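Local atomic coordinates of KaiC-like domain-containing protein (Pyrococcus horikoshii, PDB entry 3BS4), a protein that is of unknown function but has a KaiC-like domain, probably of RecA-type alpha/beta fold, and binds a peptide of unknown identity in the crystal. Residues A[15-20]-A[182-187]. Numbering follows the deposited sequence.
Sequences GKIKKH and RGTNFW
The backbone N of His20 donates a hydrogen bond to OG1 of Thr184, 2.9 Å away and bent only modestly (159°). With chi1 at -59°, Thr184 holds OG1 beside its own backbone N and turns CG2 to Ile17. The CA of His20 adds a CA-H...O contact to the O of Gly183 at 3.3 Å. The imidazole presents its edge to the carbonyl oxygens of Arg182 and Gly183, and its CD2 lies 3.8 Å from CB of Arg182. CG of Lys19 covers one ring face, while NZ of Lys19 forms a salt bridge with Glu140. Deeper in, the two branches of Ile17 divide the apolar contact. CG2 meets CG2 of Thr184 at 3.9 Å, and CD1 reaches CZ of Phe186 at 3.8 Å. Phe186 also stacks on Phe144 and packs against helix 34-47. One water accepts from ND2 of Asn185 at 2.9 Å and lies 3.0 Å from the O of His20. The loop before strand 22-27 thus meets the N-terminal part of the neighbouring parallel strand, 184-190. Gly183, Asn185 and Trp187 hydrogen-bond to the bound peptide. The buried threonine hydroxyl thus holds the backbone at His20 against the polar side, beside the peptide site, while Ile17 packs the apolar side.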
loop_
_atom_site.group_PDB
_atom_site.type_symbol
_atom_site.label_atom_id
_atom_site.label_comp_id
_atom_site.label_asym_id
_atom_site.label_seq_id
_atom_site.Cartn_x
_atom_site.Cartn_y
_atom_site.Cartn_z
ATOM N N GLY A 15 -4.065 -18.522 4.799
ATOM C CA GLY A 15 -4.410 -18.033 6.128
ATOM C C GLY A 15 -4.472 -16.521 6.171
ATOM O O GLY A 15 -3.963 -15.846 5.275
ATOM N N LYS A 16 -5.101 -16.003 7.218
ATOM C CA LYS A 16 -5.252 -14.567 7.407
ATOM C C LYS A 16 -3.922 -13.879 7.733
ATOM O O LYS A 16 -2.928 -14.530 8.042
ATOM C CB LYS A 16 -6.304 -14.304 8.479
ATOM C CG LYS A 16 -7.717 -14.570 7.966
ATOM C CD LYS A 16 -8.757 -14.571 9.065
ATOM C CE LYS A 16 -9.238 -13.173 9.391
ATOM N NZ LYS A 16 -10.480 -13.218 10.230
ATOM N N ILE A 17 -3.912 -12.553 7.630
ATOM C CA ILE A 17 -2.687 -11.779 7.798
ATOM C C ILE A 17 -2.353 -11.566 9.270
ATOM O O ILE A 17 -3.199 -11.122 10.037
ATOM C CB ILE A 17 -2.847 -10.393 7.143
ATOM C CG1 ILE A 17 -3.167 -10.546 5.647
ATOM C CG2 ILE A 17 -1.582 -9.541 7.371
ATOM C CD1 ILE A 17 -3.743 -9.294 5.008
ATOM N N LYS A 18 -1.116 -11.875 9.646
ATOM C CA LYS A 18 -0.610 -11.565 10.974
ATOM C C LYS A 18 -0.615 -10.051 11.175
ATOM O O LYS A 18 -0.022 -9.300 10.397
ATOM C CB LYS A 18 0.797 -12.134 11.150
ATOM C CG LYS A 18 1.417 -11.811 12.485
ATOM C CD LYS A 18 2.759 -12.496 12.660
ATOM C CE LYS A 18 3.142 -12.618 14.129
ATOM N NZ LYS A 18 3.177 -11.324 14.875
ATOM N N LYS A 19 -1.321 -9.605 12.206
ATOM C CA LYS A 19 -1.446 -8.190 12.495
ATOM C C LYS A 19 -0.075 -7.492 12.541
ATOM O O LYS A 19 0.887 -8.005 13.123
ATOM C CB LYS A 19 -2.215 -7.992 13.805
ATOM C CG LYS A 19 -2.509 -6.543 14.132
ATOM C CD LYS A 19 -3.513 -6.449 15.268
ATOM C CE LYS A 19 -3.565 -5.051 15.854
ATOM N NZ LYS A 19 -4.759 -4.969 16.752
ATOM N N HIS A 20 -0.003 -6.337 11.882
ATOM C CA HIS A 20 1.188 -5.478 11.818
ATOM C C HIS A 20 2.207 -5.868 10.760
ATOM O O HIS A 20 3.270 -5.259 10.676
ATOM C CB HIS A 20 1.894 -5.302 13.171
ATOM C CG HIS A 20 1.033 -4.682 14.221
ATOM N ND1 HIS A 20 0.968 -5.171 15.510
ATOM C CD2 HIS A 20 0.191 -3.624 14.176
ATOM C CE1 HIS A 20 0.130 -4.431 16.214
ATOM N NE2 HIS A 20 -0.360 -3.491 15.428
ATOM N N ARG A 182 0.145 0.750 15.895
ATOM C CA ARG A 182 0.803 0.533 14.616
ATOM C C ARG A 182 -0.197 -0.062 13.625
ATOM O O ARG A 182 -1.257 -0.588 14.006
ATOM C CB ARG A 182 2.017 -0.396 14.790
ATOM C CG ARG A 182 3.306 0.304 15.266
ATOM C CD ARG A 182 4.475 -0.703 15.333
ATOM N NE ARG A 182 5.805 -0.114 15.550
ATOM C CZ ARG A 182 6.698 0.123 14.586
ATOM N NH1 ARG A 182 6.412 -0.151 13.313
ATOM N NH2 ARG A 182 7.889 0.648 14.884
ATOM N N GLY A 183 0.133 0.016 12.346
ATOM C CA GLY A 183 -0.774 -0.511 11.330
ATOM C C GLY A 183 -0.280 -1.781 10.666
ATOM O O GLY A 183 0.810 -2.291 10.977
ATOM N N THR A 184 -1.118 -2.286 9.771
ATOM C CA THR A 184 -0.775 -3.380 8.870
ATOM C C THR A 184 -0.679 -2.701 7.513
ATOM O O THR A 184 -1.582 -1.955 7.121
ATOM C CB THR A 184 -1.855 -4.460 8.915
ATOM O OG1 THR A 184 -1.958 -4.926 10.275
ATOM C CG2 THR A 184 -1.502 -5.649 8.005
ATOM N N ASN A 185 0.417 -2.960 6.798
ATOM C CA ASN A 185 0.800 -2.125 5.658
ATOM C C ASN A 185 0.915 -2.906 4.382
ATOM O O ASN A 185 1.428 -4.019 4.382
ATOM C CB ASN A 185 2.129 -1.431 5.964
ATOM C CG ASN A 185 1.961 -0.363 7.025
ATOM O OD1 ASN A 185 1.452 0.720 6.737
ATOM N ND2 ASN A 185 2.339 -0.677 8.255
ATOM N N PHE A 186 0.442 -2.297 3.299
ATOM C CA PHE A 186 0.562 -2.869 1.955
ATOM C C PHE A 186 1.386 -1.953 1.096
ATOM O O PHE A 186 1.093 -0.772 0.988
ATOM C CB PHE A 186 -0.813 -3.026 1.312
ATOM C CG PHE A 186 -1.692 -4.022 1.999
ATOM C CD1 PHE A 186 -1.822 -5.306 1.493
ATOM C CD2 PHE A 186 -2.412 -3.660 3.131
ATOM C CE1 PHE A 186 -2.665 -6.245 2.119
ATOM C CE2 PHE A 186 -3.246 -4.604 3.777
ATOM C CZ PHE A 186 -3.363 -5.893 3.251
ATOM N N TRP A 187 2.416 -2.513 0.477
ATOM C CA TRP A 187 3.228 -1.780 -0.488
ATOM C C TRP A 187 2.920 -2.323 -1.867
ATOM O O TRP A 187 2.879 -3.534 -2.052
ATOM C CB TRP A 187 4.719 -2.043 -0.232
ATOM C CG TRP A 187 5.267 -1.280 0.915
ATOM C CD1 TRP A 187 4.586 -0.382 1.702
ATOM C CD2 TRP A 187 6.621 -1.276 1.375
ATOM N NE1 TRP A 187 5.439 0.170 2.638
ATOM C CE2 TRP A 187 6.694 -0.353 2.449
ATOM C CE3 TRP A 187 7.781 -1.974 0.999
ATOM C CZ2 TRP A 187 7.883 -0.118 3.162
ATOM C CZ3 TRP A 187 8.962 -1.738 1.713
ATOM C CH2 TRP A 187 8.997 -0.809 2.770
HETATM O O HOH W 1 3.940 -3.028 8.730
HETATM O O HOH W 2 3.365 -1.977 11.774
#